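PDB 6T1B: purine nucleoside phosphorylase YlmD from Geobacillus stearothermophilus, which catalyses the zinc-dependent phosphorolysis of adenosine, inosine and S-methyl-5'-thioadenosine to free purine bases and ribose 1-phosphates, and also deaminates adenosine. Local coordinates for residues G27-H32 / G262-F267. Sequence-based numbering, arbitrary orientation.
Sequences GLTTKH and GRMLAF. With NOS (inosine), chain B.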
loop_
_atom_site.group_PDB
_atom_site.type_symbol
_atom_site.label_atom_id
_atom_site.label_comp_id
_atom_site.label_asym_id
_atom_site.label_seq_id
_atom_site.Cartn_x
_atom_site.Cartn_y
_atom_site.Cartn_z
ATOM N N GLY A 27 5.424 -7.601 1.159
ATOM C CA GLY A 27 4.502 -8.318 0.312
ATOM C C GLY A 27 3.096 -7.782 0.443
ATOM O O GLY A 27 2.840 -6.756 1.082
ATOM N N LEU A 28 2.187 -8.514 -0.200
ATOM C CA LEU A 28 0.759 -8.212 -0.173
ATOM C C LEU A 28 0.028 -9.551 -0.111
ATOM O O LEU A 28 0.350 -10.485 -0.861
ATOM C CB LEU A 28 0.327 -7.484 -1.441
ATOM C CG LEU A 28 -1.142 -7.077 -1.558
ATOM C CD1 LEU A 28 -1.469 -5.875 -0.694
ATOM C CD2 LEU A 28 -1.523 -6.760 -2.988
ATOM N N THR A 29 -0.939 -9.657 0.801
ATOM C CA THR A 29 -1.681 -10.917 0.899
ATOM C C THR A 29 -2.646 -11.069 -0.276
ATOM O O THR A 29 -3.002 -10.095 -0.938
ATOM C CB THR A 29 -2.466 -10.996 2.219
ATOM O OG1 THR A 29 -3.377 -9.910 2.339
ATOM C CG2 THR A 29 -1.529 -10.981 3.401
ATOM N N THR A 30 -3.070 -12.319 -0.523
ATOM C CA THR A 30 -4.181 -12.610 -1.421
ATOM C C THR A 30 -5.391 -12.963 -0.560
ATOM O O THR A 30 -5.320 -13.002 0.666
ATOM C CB THR A 30 -3.884 -13.770 -2.369
ATOM O OG1 THR A 30 -3.927 -14.966 -1.593
ATOM C CG2 THR A 30 -2.570 -13.562 -3.073
ATOM N N LYS A 31 -6.500 -13.270 -1.205
ATOM C CA LYS A 31 -7.743 -13.407 -0.463
ATOM C C LYS A 31 -7.910 -14.772 0.164
ATOM O O LYS A 31 -8.911 -14.996 0.858
ATOM C CB LYS A 31 -8.941 -13.115 -1.382
ATOM C CG LYS A 31 -9.106 -14.083 -2.459
ATOM C CD LYS A 31 -9.864 -13.555 -3.686
ATOM C CE LYS A 31 -11.171 -12.871 -3.344
ATOM N NZ LYS A 31 -12.073 -12.846 -4.570
ATOM N N HIS A 32 -7.010 -15.724 -0.088
ATOM C CA HIS A 32 -7.227 -17.107 0.301
ATOM C C HIS A 32 -6.430 -17.533 1.531
ATOM O O HIS A 32 -5.381 -16.971 1.842
ATOM C CB HIS A 32 -6.895 -17.995 -0.876
ATOM C CG HIS A 32 -7.773 -17.727 -2.049
ATOM N ND1 HIS A 32 -9.127 -17.970 -2.019
ATOM C CD2 HIS A 32 -7.503 -17.171 -3.254
ATOM C CE1 HIS A 32 -9.651 -17.603 -3.177
ATOM N NE2 HIS A 32 -8.684 -17.132 -3.946
ATOM N N GLY A 262 -13.480 -7.761 1.503
ATOM C CA GLY A 262 -12.382 -7.791 2.438
ATOM C C GLY A 262 -11.286 -6.807 2.056
ATOM O O GLY A 262 -11.388 -6.000 1.125
ATOM N N ARG A 263 -10.212 -6.885 2.823
ATOM C CA ARG A 263 -8.991 -6.156 2.550
ATOM C C ARG A 263 -7.782 -7.081 2.576
ATOM O O ARG A 263 -7.661 -7.953 3.448
ATOM C CB ARG A 263 -8.760 -5.067 3.598
ATOM C CG ARG A 263 -9.850 -4.027 3.688
ATOM C CD ARG A 263 -9.857 -3.142 2.458
ATOM N NE ARG A 263 -10.860 -2.089 2.541
ATOM C CZ ARG A 263 -12.078 -2.171 2.018
ATOM N NH1 ARG A 263 -12.470 -3.255 1.367
ATOM N NH2 ARG A 263 -12.932 -1.159 2.146
ATOM N N MET A 264 -6.905 -6.883 1.599
ATOM C CA MET A 264 -5.579 -7.459 1.673
ATOM C C MET A 264 -4.720 -6.594 2.600
ATOM O O MET A 264 -5.021 -5.428 2.835
ATOM C CB MET A 264 -4.920 -7.470 0.305
ATOM C CG MET A 264 -5.572 -8.343 -0.758
ATOM S SD MET A 264 -6.954 -7.613 -1.647
ATOM C CE MET A 264 -6.126 -6.386 -2.669
ATOM N N LEU A 265 -3.642 -7.178 3.116
ATOM C CA LEU A 265 -2.669 -6.428 3.894
ATOM C C LEU A 265 -1.401 -6.301 3.057
ATOM O O LEU A 265 -0.868 -7.317 2.584
ATOM C CB LEU A 265 -2.298 -7.163 5.169
ATOM C CG LEU A 265 -1.606 -6.340 6.246
ATOM C CD1 LEU A 265 -2.659 -5.468 6.956
ATOM C CD2 LEU A 265 -0.831 -7.210 7.198
ATOM N N ALA A 266 -0.944 -5.075 2.885
ATOM C CA ALA A 266 0.411 -4.790 2.428
ATOM C C ALA A 266 1.273 -4.620 3.665
ATOM O O ALA A 266 0.842 -4.036 4.667
ATOM C CB ALA A 266 0.445 -3.492 1.628
ATOM N N PHE A 267 2.494 -5.134 3.597
ATOM C CA PHE A 267 3.333 -5.104 4.780
ATOM C C PHE A 267 4.781 -4.922 4.375
ATOM O O PHE A 267 5.203 -5.339 3.286
ATOM C CB PHE A 267 3.165 -6.363 5.635
ATOM C CG PHE A 267 3.314 -7.638 4.857
ATOM C CD1 PHE A 267 4.552 -8.234 4.682
ATOM C CD2 PHE A 267 2.205 -8.237 4.274
ATOM C CE1 PHE A 267 4.672 -9.404 3.957
ATOM C CE2 PHE A 267 2.338 -9.407 3.558
ATOM C CZ PHE A 267 3.568 -9.974 3.377
HETATM N N9 NOS B . -10.514 -0.263 6.310
HETATM C C4 NOS B . -9.358 -0.307 6.995
HETATM N N3 NOS B . -8.155 0.559 7.024
HETATM C C2 NOS B . -7.082 0.245 7.926
HETATM N N1 NOS B . -7.148 -0.892 8.800
HETATM C C6 NOS B . -8.270 -1.751 8.814
HETATM O O6 NOS B . -8.259 -2.693 9.559
HETATM C C5 NOS B . -9.407 -1.393 7.836
HETATM N N7 NOS B . -10.528 -2.003 7.609
HETATM C C8 NOS B . -11.223 -1.330 6.695
HETATM C "C5'" NOS B . -8.118 1.180 3.043
HETATM O "O5'" NOS B . -7.956 0.821 1.673
HETATM C "C4'" NOS B . -9.567 1.439 3.367
HETATM O "O4'" NOS B . -10.070 0.318 4.127
HETATM C "C1'" NOS B . -10.737 0.774 5.285
HETATM C "C2'" NOS B . -10.190 2.167 5.581
HETATM O "O2'" NOS B . -11.168 2.953 6.249
HETATM C "C3'" NOS B . -9.858 2.698 4.185
HETATM O "O3'" NOS B . -11.011 3.358 3.636
#
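The ring of Phe267 leans across to the neighbouring strand and lays one face over the backbone of Gly27, whose CA sits 4.0 Å from the ring centroid in a CH-pi contact. With CG held between the backbone N and the carbonyl carbon (chi1 51°), the phenyl is turned toward the neighbouring strand, and glycine suits this place because, with no side chain of its own, its main chain can lie directly against the ring face. The same two residues form a hydrogen-bonded antiparallel pair, Gly27 N to Phe267 O at 3.1 Å and Phe267 N to Gly27 O at 3.0 Å; Gly27 O also accepts a bond from the hydroxyl of Tyr130. At the edge of the ring, near its plane, comes the methyl CG2 of Thr29, while Leu63 of helix 53-67 touches both side chains.

Strands 25-29 and 264-269 are central neighbours in a six-stranded mixed sheet, third and fourth in order across it, which sets an early strand beside the last of the chain. On the sheet face bearing Leu28 and Ala266, Leu28 CD1 packs 3.8 Å from Ala266 CB; the small alanine lets the leucine branch lie close to the adjoining strand.

Where the pairing ends, Thr29 replaces a backbone acceptor with its hydroxyl: OG1 takes the N-H of Leu265 at 2.9 Å in a nearly straight bond (168°), and Thr29 N donates to Leu265 O. Met264 CG lies 3.1 Å from Thr29 O, a buried carbonyl without a hydrogen-bond partner. Just before the strand, Arg263 turns away to the inosine, its NE reaching the ribose O4' at 3.0 Å in the guanidinium plane, while NH1 bonds Gly262 O and so steadies the group's rotation.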